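Local coordinates for protein carboxyvinyl-carboxyphosphonate phosphorylmutase (PDB 4IQD) that belongs to the phosphoenolpyruvate phosphomutase family of TIM-barrel proteins and binds pyruvic acid in several pockets, at residues E79-L84 and A116-V121; D83-R86 and P91-V94; L53-A58 and T75-R80; R108-M113 and P158-V163. One frame throughout, in Å; residues are numbered along the deposited sequence.

Contact 1 of 4, residues E79-L84 and A116-V121; sequences ERARDL and AKVAAV. With PYR (pyruvic acid), chain F.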
loop_
_atom_site.group_PDB
_atom_site.type_symbol
_atom_site.label_atom_id
_atom_site.label_comp_id
_atom_site.label_asym_id
_atom_site.label_seq_id
_atom_site.Cartn_x
_atom_site.Cartn_y
_atom_site.Cartn_z
ATOM N N GLU A 79 -0.216 3.174 -12.497
ATOM C CA GLU A 79 -0.123 1.774 -12.087
ATOM C C GLU A 79 -0.890 1.491 -10.799
ATOM O O GLU A 79 -1.553 0.467 -10.681
ATOM C CB GLU A 79 1.331 1.341 -11.928
ATOM C CG GLU A 79 1.901 0.633 -13.139
ATOM C CD GLU A 79 2.967 -0.379 -12.769
ATOM O OE1 GLU A 79 3.071 -1.413 -13.464
ATOM O OE2 GLU A 79 3.697 -0.145 -11.782
ATOM N N ARG A 80 -0.791 2.389 -9.828
ATOM C CA ARG A 80 -1.556 2.228 -8.600
ATOM C C ARG A 80 -3.044 2.338 -8.914
ATOM O O ARG A 80 -3.866 1.661 -8.303
ATOM C CB ARG A 80 -1.139 3.263 -7.554
ATOM C CG ARG A 80 -1.838 3.131 -6.203
ATOM C CD ARG A 80 -1.630 1.762 -5.555
ATOM N NE ARG A 80 -0.223 1.447 -5.312
ATOM C CZ ARG A 80 0.454 1.807 -4.225
ATOM N NH1 ARG A 80 -0.139 2.511 -3.273
ATOM N NH2 ARG A 80 1.729 1.471 -4.094
ATOM N N ALA A 81 -3.382 3.183 -9.884
ATOM C CA ALA A 81 -4.767 3.338 -10.309
ATOM C C ALA A 81 -5.253 2.058 -10.968
ATOM O O ALA A 81 -6.417 1.683 -10.833
ATOM C CB ALA A 81 -4.904 4.515 -11.261
ATOM N N ARG A 82 -4.347 1.397 -11.680
ATOM C CA ARG A 82 -4.631 0.103 -12.282
ATOM C C ARG A 82 -5.066 -0.848 -11.186
ATOM O O ARG A 82 -6.096 -1.509 -11.301
ATOM C CB ARG A 82 -3.378 -0.454 -12.950
ATOM C CG ARG A 82 -3.624 -1.276 -14.193
ATOM C CD ARG A 82 -3.138 -0.511 -15.407
ATOM N NE ARG A 82 -2.421 -1.362 -16.351
ATOM C CZ ARG A 82 -2.958 -1.872 -17.453
ATOM N NH1 ARG A 82 -4.224 -1.616 -17.755
ATOM N NH2 ARG A 82 -2.231 -2.635 -18.255
ATOM N N ASP A 83 -4.270 -0.896 -10.121
ATOM C CA ASP A 83 -4.534 -1.756 -8.974
ATOM C C ASP A 83 -5.949 -1.577 -8.461
ATOM O O ASP A 83 -6.622 -2.545 -8.116
ATOM C CB ASP A 83 -3.561 -1.443 -7.840
ATOM C CG ASP A 83 -2.133 -1.801 -8.176
ATOM O OD1 ASP A 83 -1.868 -2.191 -9.334
ATOM O OD2 ASP A 83 -1.274 -1.681 -7.279
ATOM N N LEU A 84 -6.394 -0.328 -8.417
ATOM C CA LEU A 84 -7.709 -0.007 -7.889
ATOM C C LEU A 84 -8.816 -0.587 -8.755
ATOM O O LEU A 84 -9.677 -1.304 -8.261
ATOM C CB LEU A 84 -7.878 1.504 -7.729
ATOM C CG LEU A 84 -7.498 2.074 -6.360
ATOM C CD1 LEU A 84 -6.059 1.758 -5.995
ATOM C CD2 LEU A 84 -7.755 3.574 -6.304
ATOM N N ALA A 116 -5.448 2.462 -18.013
ATOM C CA ALA A 116 -5.680 1.890 -16.690
ATOM C C ALA A 116 -7.170 1.747 -16.394
ATOM O O ALA A 116 -7.551 1.294 -15.315
ATOM C CB ALA A 116 -5.005 2.735 -15.620
ATOM N N LYS A 117 -7.997 2.132 -17.364
ATOM C CA LYS A 117 -9.454 2.128 -17.234
ATOM C C LYS A 117 -9.925 3.095 -16.153
ATOM O O LYS A 117 -10.944 2.868 -15.503
ATOM C CB LYS A 117 -9.995 0.716 -16.984
ATOM C CG LYS A 117 -9.587 -0.291 -18.045
ATOM C CD LYS A 117 -9.496 -1.696 -17.468
ATOM C CE LYS A 117 -10.867 -2.294 -17.226
ATOM N NZ LYS A 117 -11.512 -2.727 -18.499
ATOM N N VAL A 118 -9.171 4.171 -15.965
ATOM C CA VAL A 118 -9.574 5.226 -15.050
ATOM C C VAL A 118 -10.824 5.900 -15.602
ATOM O O VAL A 118 -10.912 6.168 -16.799
ATOM C CB VAL A 118 -8.453 6.265 -14.867
ATOM C CG1 VAL A 118 -8.932 7.429 -14.044
ATOM C CG2 VAL A 118 -7.243 5.621 -14.213
ATOM N N ALA A 119 -11.793 6.153 -14.728
ATOM C CA ALA A 119 -13.053 6.766 -15.137
ATOM C C ALA A 119 -12.976 8.289 -15.249
ATOM O O ALA A 119 -13.629 8.879 -16.106
ATOM C CB ALA A 119 -14.166 6.365 -14.187
ATOM N N ALA A 120 -12.181 8.915 -14.383
ATOM C CA ALA A 120 -12.086 10.375 -14.331
ATOM C C ALA A 120 -10.744 10.844 -13.780
ATOM O O ALA A 120 -10.080 10.119 -13.046
ATOM C CB ALA A 120 -13.217 10.946 -13.492
ATOM N N VAL A 121 -10.354 12.065 -14.135
ATOM C CA VAL A 121 -9.113 12.648 -13.634
ATOM C C VAL A 121 -9.325 14.059 -13.111
ATOM O O VAL A 121 -10.158 14.807 -13.624
ATOM C CB VAL A 121 -8.013 12.684 -14.713
ATOM C CG1 VAL A 121 -7.498 11.278 -15.002
ATOM C CG2 VAL A 121 -8.523 13.359 -15.983
HETATM C C PYR F . 3.179 -0.740 -7.175
HETATM O O PYR F . 4.156 -0.905 -8.033
HETATM O OXT PYR F . 3.401 -0.878 -5.891
HETATM C CA PYR F . 1.909 -0.412 -7.632
HETATM O O3 PYR F . 1.092 0.270 -6.870
HETATM C CB PYR F . 1.474 -0.844 -9.000
#

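Contact 2 of 4, residues D83-R86 and P91-V94; sequences DLVR and PVLV. With PYR (pyruvic acid), chain F.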
loop_
_atom_site.group_PDB
_atom_site.type_symbol
_atom_site.label_atom_id
_atom_site.label_comp_id
_atom_site.label_asym_id
_atom_site.label_seq_id
_atom_site.Cartn_x
_atom_site.Cartn_y
_atom_site.Cartn_z
ATOM N N ASP A 83 -4.270 -0.896 -10.121
ATOM C CA ASP A 83 -4.534 -1.756 -8.974
ATOM C C ASP A 83 -5.949 -1.577 -8.461
ATOM O O ASP A 83 -6.622 -2.545 -8.116
ATOM C CB ASP A 83 -3.561 -1.443 -7.840
ATOM C CG ASP A 83 -2.133 -1.801 -8.176
ATOM O OD1 ASP A 83 -1.868 -2.191 -9.334
ATOM O OD2 ASP A 83 -1.274 -1.681 -7.279
ATOM N N LEU A 84 -6.394 -0.328 -8.417
ATOM C CA LEU A 84 -7.709 -0.007 -7.889
ATOM C C LEU A 84 -8.816 -0.587 -8.755
ATOM O O LEU A 84 -9.677 -1.304 -8.261
ATOM C CB LEU A 84 -7.878 1.504 -7.729
ATOM C CG LEU A 84 -7.498 2.074 -6.360
ATOM C CD1 LEU A 84 -6.059 1.758 -5.995
ATOM C CD2 LEU A 84 -7.755 3.574 -6.304
ATOM N N VAL A 85 -8.785 -0.284 -10.047
ATOM C CA VAL A 85 -9.795 -0.788 -10.967
ATOM C C VAL A 85 -9.760 -2.314 -11.067
ATOM O O VAL A 85 -10.799 -2.969 -10.981
ATOM C CB VAL A 85 -9.634 -0.176 -12.372
ATOM C CG1 VAL A 85 -10.738 -0.674 -13.297
ATOM C CG2 VAL A 85 -9.652 1.340 -12.292
ATOM N N ARG A 86 -8.559 -2.867 -11.232
ATOM C CA ARG A 86 -8.359 -4.312 -11.343
ATOM C C ARG A 86 -8.989 -5.053 -10.178
ATOM O O ARG A 86 -9.389 -6.210 -10.300
ATOM C CB ARG A 86 -6.866 -4.652 -11.372
ATOM C CG ARG A 86 -6.143 -4.371 -12.683
ATOM C CD ARG A 86 -4.652 -4.679 -12.543
ATOM N NE ARG A 86 -3.941 -4.650 -13.819
ATOM C CZ ARG A 86 -2.664 -4.993 -13.972
ATOM N NH1 ARG A 86 -2.097 -4.943 -15.170
ATOM N NH2 ARG A 86 -1.951 -5.392 -12.929
ATOM N N PRO A 91 -15.616 2.919 -10.761
ATOM C CA PRO A 91 -15.104 4.163 -11.337
ATOM C C PRO A 91 -14.141 4.816 -10.362
ATOM O O PRO A 91 -14.466 4.968 -9.187
ATOM C CB PRO A 91 -16.358 5.028 -11.481
ATOM C CG PRO A 91 -17.495 4.068 -11.478
ATOM C CD PRO A 91 -17.076 2.960 -10.575
ATOM N N VAL A 92 -12.964 5.189 -10.844
ATOM C CA VAL A 92 -11.969 5.809 -9.989
ATOM C C VAL A 92 -11.559 7.168 -10.534
ATOM O O VAL A 92 -11.158 7.287 -11.689
ATOM C CB VAL A 92 -10.725 4.916 -9.844
ATOM C CG1 VAL A 92 -9.627 5.648 -9.097
ATOM C CG2 VAL A 92 -11.090 3.623 -9.132
ATOM N N LEU A 93 -11.691 8.186 -9.691
ATOM C CA LEU A 93 -11.211 9.527 -9.991
ATOM C C LEU A 93 -9.782 9.672 -9.492
ATOM O O LEU A 93 -9.501 9.489 -8.306
ATOM C CB LEU A 93 -12.110 10.572 -9.330
ATOM C CG LEU A 93 -11.632 12.022 -9.255
ATOM C CD1 LEU A 93 -11.491 12.648 -10.638
ATOM C CD2 LEU A 93 -12.594 12.822 -8.400
ATOM N N VAL A 94 -8.882 10.001 -10.406
ATOM C CA VAL A 94 -7.473 10.092 -10.077
ATOM C C VAL A 94 -6.974 11.527 -10.100
ATOM O O VAL A 94 -7.105 12.227 -11.098
ATOM C CB VAL A 94 -6.631 9.257 -11.045
ATOM C CG1 VAL A 94 -5.153 9.474 -10.782
ATOM C CG2 VAL A 94 -6.999 7.791 -10.920
HETATM C C PYR F . 3.179 -0.740 -7.175
HETATM O O PYR F . 4.156 -0.905 -8.033
HETATM O OXT PYR F . 3.401 -0.878 -5.891
HETATM C CA PYR F . 1.909 -0.412 -7.632
HETATM O O3 PYR F . 1.092 0.270 -6.870
HETATM C CB PYR F . 1.474 -0.844 -9.000
#

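Contact 3 of 4, residues L53-A58 and T75-R80; sequences LYLSGA and TEVAER. With PYR (pyruvic acid), chain F; PYR (pyruvic acid), chain C.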
loop_
_atom_site.group_PDB
_atom_site.type_symbol
_atom_site.label_atom_id
_atom_site.label_comp_id
_atom_site.label_asym_id
_atom_site.label_seq_id
_atom_site.Cartn_x
_atom_site.Cartn_y
_atom_site.Cartn_z
ATOM N N LEU A 53 -14.285 5.540 -6.329
ATOM C CA LEU A 53 -13.099 5.612 -5.488
ATOM C C LEU A 53 -12.222 6.771 -5.907
ATOM O O LEU A 53 -12.312 7.246 -7.033
ATOM C CB LEU A 53 -12.299 4.314 -5.570
ATOM C CG LEU A 53 -12.952 3.052 -5.019
ATOM C CD1 LEU A 53 -12.025 1.878 -5.230
ATOM C CD2 LEU A 53 -13.287 3.215 -3.550
ATOM N N TYR A 54 -11.368 7.215 -4.993
ATOM C CA TYR A 54 -10.495 8.347 -5.251
ATOM C C TYR A 54 -9.044 7.976 -4.995
ATOM O O TYR A 54 -8.717 7.363 -3.984
ATOM C CB TYR A 54 -10.900 9.523 -4.360
ATOM C CG TYR A 54 -10.162 10.816 -4.630
ATOM C CD1 TYR A 54 -10.397 11.546 -5.788
ATOM C CD2 TYR A 54 -9.254 11.325 -3.711
ATOM C CE1 TYR A 54 -9.735 12.738 -6.032
ATOM C CE2 TYR A 54 -8.591 12.517 -3.947
ATOM C CZ TYR A 54 -8.832 13.218 -5.109
ATOM O OH TYR A 54 -8.171 14.405 -5.346
ATOM N N LEU A 55 -8.175 8.342 -5.926
ATOM C CA LEU A 55 -6.748 8.191 -5.715
ATOM C C LEU A 55 -6.113 9.565 -5.565
ATOM O O LEU A 55 -5.984 10.306 -6.538
ATOM C CB LEU A 55 -6.107 7.434 -6.872
ATOM C CG LEU A 55 -4.625 7.118 -6.692
ATOM C CD1 LEU A 55 -4.412 6.251 -5.460
ATOM C CD2 LEU A 55 -4.067 6.443 -7.933
ATOM N N SER A 56 -5.733 9.909 -4.340
ATOM C CA SER A 56 -5.147 11.215 -4.061
ATOM C C SER A 56 -3.629 11.155 -4.102
ATOM O O SER A 56 -3.029 10.183 -3.650
ATOM C CB SER A 56 -5.599 11.722 -2.694
ATOM O OG SER A 56 -4.516 11.779 -1.785
ATOM N N GLY A 57 -3.013 12.201 -4.639
ATOM C CA GLY A 57 -1.565 12.273 -4.697
ATOM C C GLY A 57 -0.989 12.230 -3.300
ATOM O O GLY A 57 0.042 11.603 -3.053
ATOM N N ALA A 58 -1.681 12.891 -2.379
ATOM C CA ALA A 58 -1.260 12.958 -0.988
ATOM C C ALA A 58 -1.122 11.568 -0.388
ATOM O O ALA A 58 -0.056 11.197 0.101
ATOM C CB ALA A 58 -2.246 13.784 -0.182
ATOM N N THR A 75 3.535 7.491 -14.655
ATOM C CA THR A 75 3.582 6.038 -14.791
ATOM C C THR A 75 3.251 5.340 -13.473
ATOM O O THR A 75 2.509 4.358 -13.447
ATOM C CB THR A 75 4.969 5.566 -15.272
ATOM O OG1 THR A 75 5.282 6.187 -16.523
ATOM C CG2 THR A 75 4.993 4.051 -15.445
ATOM N N GLU A 76 3.808 5.861 -12.383
ATOM C CA GLU A 76 3.577 5.310 -11.052
ATOM C C GLU A 76 2.123 5.455 -10.639
ATOM O O GLU A 76 1.511 4.513 -10.138
ATOM C CB GLU A 76 4.463 6.015 -10.026
ATOM C CG GLU A 76 5.941 5.708 -10.163
ATOM C CD GLU A 76 6.803 6.611 -9.307
ATOM O OE1 GLU A 76 6.554 7.832 -9.300
ATOM O OE2 GLU A 76 7.728 6.102 -8.641
ATOM N N VAL A 77 1.577 6.649 -10.842
ATOM C CA VAL A 77 0.202 6.939 -10.462
ATOM C C VAL A 77 -0.776 6.097 -11.274
ATOM O O VAL A 77 -1.777 5.609 -10.748
ATOM C CB VAL A 77 -0.122 8.431 -10.646
ATOM C CG1 VAL A 77 -1.544 8.728 -10.205
ATOM C CG2 VAL A 77 0.868 9.280 -9.866
ATOM N N ALA A 78 -0.468 5.913 -12.554
ATOM C CA ALA A 78 -1.319 5.133 -13.442
ATOM C C ALA A 78 -1.312 3.644 -13.086
ATOM O O ALA A 78 -2.284 2.934 -13.340
ATOM C CB ALA A 78 -0.903 5.342 -14.889
ATOM N N GLU A 79 -0.216 3.174 -12.497
ATOM C CA GLU A 79 -0.123 1.774 -12.087
ATOM C C GLU A 79 -0.890 1.491 -10.799
ATOM O O GLU A 79 -1.553 0.467 -10.681
ATOM C CB GLU A 79 1.331 1.341 -11.928
ATOM C CG GLU A 79 1.901 0.633 -13.139
ATOM C CD GLU A 79 2.967 -0.379 -12.769
ATOM O OE1 GLU A 79 3.071 -1.413 -13.464
ATOM O OE2 GLU A 79 3.697 -0.145 -11.782
ATOM N N ARG A 80 -0.791 2.389 -9.828
ATOM C CA ARG A 80 -1.556 2.228 -8.600
ATOM C C ARG A 80 -3.044 2.338 -8.914
ATOM O O ARG A 80 -3.866 1.661 -8.303
ATOM C CB ARG A 80 -1.139 3.263 -7.554
ATOM C CG ARG A 80 -1.838 3.131 -6.203
ATOM C CD ARG A 80 -1.630 1.762 -5.555
ATOM N NE ARG A 80 -0.223 1.447 -5.312
ATOM C CZ ARG A 80 0.454 1.807 -4.225
ATOM N NH1 ARG A 80 -0.139 2.511 -3.273
ATOM N NH2 ARG A 80 1.729 1.471 -4.094
HETATM C C PYR F . 3.179 -0.740 -7.175
HETATM O O PYR F . 4.156 -0.905 -8.033
HETATM O OXT PYR F . 3.401 -0.878 -5.891
HETATM C CA PYR F . 1.909 -0.412 -7.632
HETATM O O3 PYR F . 1.092 0.270 -6.870
HETATM C CB PYR F . 1.474 -0.844 -9.000
HETATM C C PYR C . -5.622 15.622 -1.778
HETATM O O PYR C . -5.459 14.468 -1.185
HETATM O OXT PYR C . -5.743 15.662 -3.084
HETATM C CA PYR C . -5.651 16.790 -1.013
HETATM O O3 PYR C . -5.713 17.965 -1.588
HETATM C CB PYR C . -5.621 16.703 0.485
#

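Contact 4 of 4, residues R108-M113 and P158-V163; sequences RTAVEM and PSLYIV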
loop_
_atom_site.group_PDB
_atom_site.type_symbol
_atom_site.label_atom_id
_atom_site.label_comp_id
_atom_site.label_asym_id
_atom_site.label_seq_id
_atom_site.Cartn_x
_atom_site.Cartn_y
_atom_site.Cartn_z
ATOM N N ARG A 108 -0.172 12.496 -22.625
ATOM C CA ARG A 108 0.262 11.126 -22.355
ATOM C C ARG A 108 -0.339 10.597 -21.057
ATOM O O ARG A 108 -0.710 9.426 -20.963
ATOM C CB ARG A 108 1.792 11.031 -22.313
ATOM C CG ARG A 108 2.315 9.858 -21.495
ATOM C CD ARG A 108 3.371 9.061 -22.240
ATOM N NE ARG A 108 3.741 7.846 -21.517
ATOM C CZ ARG A 108 4.942 7.615 -20.997
ATOM N NH1 ARG A 108 5.179 6.478 -20.355
ATOM N NH2 ARG A 108 5.910 8.514 -21.122
ATOM N N THR A 109 -0.427 11.468 -20.059
ATOM C CA THR A 109 -1.059 11.121 -18.797
ATOM C C THR A 109 -2.490 10.660 -19.046
ATOM O O THR A 109 -2.943 9.674 -18.468
ATOM C CB THR A 109 -1.047 12.315 -17.826
ATOM O OG1 THR A 109 0.305 12.614 -17.463
ATOM C CG2 THR A 109 -1.839 11.996 -16.570
ATOM N N ALA A 110 -3.183 11.366 -19.936
ATOM C CA ALA A 110 -4.561 11.040 -20.284
ATOM C C ALA A 110 -4.679 9.652 -20.900
ATOM O O ALA A 110 -5.610 8.911 -20.592
ATOM C CB ALA A 110 -5.136 12.088 -21.227
ATOM N N VAL A 111 -3.741 9.299 -21.769
ATOM C CA VAL A 111 -3.765 7.990 -22.409
ATOM C C VAL A 111 -3.514 6.893 -21.390
ATOM O O VAL A 111 -4.201 5.874 -21.382
ATOM C CB VAL A 111 -2.703 7.873 -23.508
ATOM C CG1 VAL A 111 -2.813 6.527 -24.201
ATOM C CG2 VAL A 111 -2.852 8.996 -24.507
ATOM N N GLU A 112 -2.523 7.111 -20.533
ATOM C CA GLU A 112 -2.154 6.133 -19.517
ATOM C C GLU A 112 -3.304 5.850 -18.563
ATOM O O GLU A 112 -3.480 4.723 -18.110
ATOM C CB GLU A 112 -0.936 6.609 -18.728
ATOM C CG GLU A 112 0.354 6.648 -19.525
ATOM C CD GLU A 112 1.507 7.209 -18.719
ATOM O OE1 GLU A 112 1.253 8.048 -17.831
ATOM O OE2 GLU A 112 2.662 6.805 -18.968
HETATM N N MSE A 113 -4.088 6.878 -18.255
HETATM C CA MSE A 113 -5.229 6.710 -17.364
HETATM C C MSE A 113 -6.362 5.943 -18.048
HETATM O O MSE A 113 -7.036 5.131 -17.423
HETATM C CB MSE A 113 -5.720 8.066 -16.850
HETATM C CG MSE A 113 -4.679 8.827 -16.030
HETATM SE SE MSE A 113 -4.048 7.866 -14.445
HETATM C CE MSE A 113 -2.398 8.848 -14.129
ATOM N N PRO A 158 -11.406 11.569 -25.158
ATOM C CA PRO A 158 -12.766 12.100 -25.009
ATOM C C PRO A 158 -13.627 11.237 -24.096
ATOM O O PRO A 158 -14.712 11.657 -23.702
ATOM C CB PRO A 158 -13.319 12.063 -26.440
ATOM C CG PRO A 158 -12.122 11.880 -27.328
ATOM C CD PRO A 158 -11.161 11.074 -26.520
ATOM N N SER A 159 -13.146 10.044 -23.763
ATOM C CA SER A 159 -13.894 9.122 -22.918
ATOM C C SER A 159 -13.587 9.353 -21.444
ATOM O O SER A 159 -14.057 8.621 -20.581
ATOM C CB SER A 159 -13.575 7.676 -23.300
ATOM O OG SER A 159 -12.175 7.455 -23.321
ATOM N N LEU A 160 -12.800 10.385 -21.168
ATOM C CA LEU A 160 -12.349 10.669 -19.812
ATOM C C LEU A 160 -13.129 11.822 -19.186
ATOM O O LEU A 160 -13.132 12.937 -19.705
ATOM C CB LEU A 160 -10.856 10.996 -19.823
ATOM C CG LEU A 160 -10.009 10.469 -18.668
ATOM C CD1 LEU A 160 -10.191 8.965 -18.500
ATOM C CD2 LEU A 160 -8.550 10.801 -18.913
ATOM N N TYR A 161 -13.787 11.542 -18.067
ATOM C CA TYR A 161 -14.525 12.555 -17.326
ATOM C C TYR A 161 -13.516 13.465 -16.648
ATOM O O TYR A 161 -12.572 12.992 -16.023
ATOM C CB TYR A 161 -15.416 11.875 -16.289
ATOM C CG TYR A 161 -16.475 12.751 -15.657
ATOM C CD1 TYR A 161 -17.743 12.859 -16.219
ATOM C CD2 TYR A 161 -16.220 13.439 -14.480
ATOM C CE1 TYR A 161 -18.720 13.643 -15.636
ATOM C CE2 TYR A 161 -17.190 14.225 -13.888
ATOM C CZ TYR A 161 -18.438 14.324 -14.471
ATOM O OH TYR A 161 -19.403 15.104 -13.882
ATOM N N ILE A 162 -13.695 14.773 -16.785
ATOM C CA ILE A 162 -12.711 15.701 -16.253
ATOM C C ILE A 162 -13.236 16.531 -15.102
ATOM O O ILE A 162 -14.227 17.246 -15.240
ATOM C CB ILE A 162 -12.220 16.683 -17.312
ATOM C CG1 ILE A 162 -11.689 15.940 -18.533
ATOM C CG2 ILE A 162 -11.146 17.573 -16.722
ATOM C CD1 ILE A 162 -11.253 16.859 -19.643
ATOM N N VAL A 163 -12.553 16.441 -13.969
ATOM C CA VAL A 163 -12.808 17.340 -12.857
ATOM C C VAL A 163 -11.671 18.351 -12.783
ATOM O O VAL A 163 -10.502 17.975 -12.759
ATOM C CB VAL A 163 -12.915 16.575 -11.525
ATOM C CG1 VAL A 163 -13.016 17.545 -10.361
ATOM C CG2 VAL A 163 -14.109 15.632 -11.550
#

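Contact 1 of 4, residues E79-L84 and A116-V121
A Schellman motif closes helix 103-115, and its residue Ala116 lies against Arg82 of helix 74-88. Arg82 covers the turn with its aliphatic shaft: CD stands 3.7 Å from CA of Ala116 and 3.8 Å from its CB, while the guanidinium slants past the same residue. Bends at chi2 (110°) and chi3 (137°) carry the shaft across. Lys117 takes the positive phi of the motif, and the chain then heads inward toward strand 120-124 of the TIM barrel. On that path Val118 turns CG2 to the methyl of Ala81, with 3.9 Å from Val118 CG2 to Ala81 CB; Val94 of strand 92-95 touches both residues. Three other residues of the helix segment, Glu79, Arg80 and Asp83, line a pyruvic acid pocket. Arg80 meets the ligand at the edge of its guanidinium, NE pointing almost straight at O3 (172°), though the modelled 2.4 Å from NE to O3 is too short to trust in detail. Arg80 NH2 adds a weak bond of 3.4 Å to OXT of the pyruvic acid. Asp83 OD2 sits 3.1 Å from the same O3, and Arg80 NH2 of the second subunit also bonds to this pyruvic acid.

Contact 2 of 4, residues D83-R86 and P91-V94
With chi1 at 173°, Val92 sets CG1 beside its own carbonyl carbon and CG2 beside its backbone N, and both branches face helix 74-88. Val85 has nearly the same torsion (-178°), which brings its CG2 round to the strand. CG1 of Val92 meets one methyl of Leu84, CD2, at 4.0 Å, and the two side chains cross at about a right angle. The other branch fits between neighbours on the helix: Val92 CG2 lies 4.1 Å from Leu84 CB and 4.2 Å from Val85 CG2. The touch is wholly apolar and buried. It joins a helix of the TIM barrel to the strand that follows it in the chain, after a short turn that brings Pro91 to the foot of strand 92-95; CA of Val85 and CA of Val92 are 7.0 Å apart. That strand is held on one flank by backbone bonds from Pro91 and Leu93 to Leu53, and on the other by bonds between Val94 and Ala120. Leu17 of helix 14-26 packs on both Val85 and Pro91. On the helix, Asp83 also has a long, weak ion pair from its OD2 to Lys64 NZ of the second subunit.

Contact 3 of 4, residues L53-A58 and T75-R80
Ser56 OG is gripped twice: it gives a 2.9 Å hydrogen bond to O of one pyruvic acid and takes another from the backbone N of Ala59, as the N-cap of helix 57-63. This is the C-terminal end of strand 53-55, the end of a TIM barrel where active sites lie. Two more residues border the same ligand: Ala58 CB is 3.4 Å from its O, and OXT lies at the edge of the Tyr54 ring, near its plane and 3.5 Å from its OH, with Gln122 bonded to that hydroxyl. Just before Ser56, Leu55 faces the opposite way from Tyr54, into the layer between strand and helix 74-88. Its two methyls divide the helix between them. CD2 reaches Val77, 3.7 Å from the carbonyl O and 4.1 Å from CG1, whereas CD1 meets the shaft of Arg80, and the two side chains cross at about a right angle. Leu55 forks toward both because chi1 is near 180° and chi2 is 60°. The bends of Arg80 at chi2 and chi3 then lead its guanidinium away from the leucine toward a second pyruvic acid, and its NH1 bonds to the carbonyl of His37. Tyr60 of helix 57-63 also touches Arg80. Where the leucine meets the arginine, Leu55 CD1 stops 4.1 Å from Arg80 CG.

Contact 4 of 4, residues R108-M113 and P158-V163
Helix 103-115 passes the loop that leads into strand 161-166, coming nearest at Ala110 and Leu160, whose CA atoms are 7.8 Å apart. Both belong to the TIM barrel, in which this outer helix lies over the sheet and Leu160 is the last residue before its strand. One methyl carries the contact: Leu160 CD2 lies 3.9 Å from the carbonyl O of Ala110 and 4.3 Å from CB of the same alanine. From the next turn of the helix, CB of the selenomethionine Met113 stands 4.4 Å from that methyl, so the leucine tip rests between two positions of the helix three residues apart. No hydrogen bond crosses here; the join is made of apolar carbon and one backbone oxygen. Beyond CB, Met113 turns off. With chi1 at -62° and chi2 at -59°, its selenium end folds away from Leu160 toward Ala78 and Val77 of helix 74-88. Gln14 of helix 14-26 also touches Leu160. Past it, the strand is fixed by backbone bonds of Tyr161 and Val163 to Val121, and the Tyr161 ring meets Phe21 edge-to-face. On the side of the helix away from the strand, Arg108 and Glu112 sit one turn apart and pair in a salt bridge, while Glu112 OE1 also bonds to Ser74 OG. The pair closes at 2.9 Å between Arg108 NH1 and Glu112 OE2.

Contacts 1, 2 and 3 all work on helix 74-88, which packs in turn on the approach to strand 120-124, on strand 92-95 and on strand 53-55, three neighbours in one parallel sheet. The centres of contacts 1 and 2 are about 4 Å apart, and a probable backbone bond of 2.9 Å from Val94 N to Ala120 O joins them. Contact 3 borders two pyruvic acid molecules, one of which it shares with contact 1 through Glu79 and Arg80, and which contact 2 reaches through Asp83. Contact 4 extends the same sheet to strand 161-166, about 10 Å from contact 1 between centres; Met113 O receives a probable bond from Val118 N, and Met113 CE touches Val77 of contact 3 at 4.0 Å from its CG1.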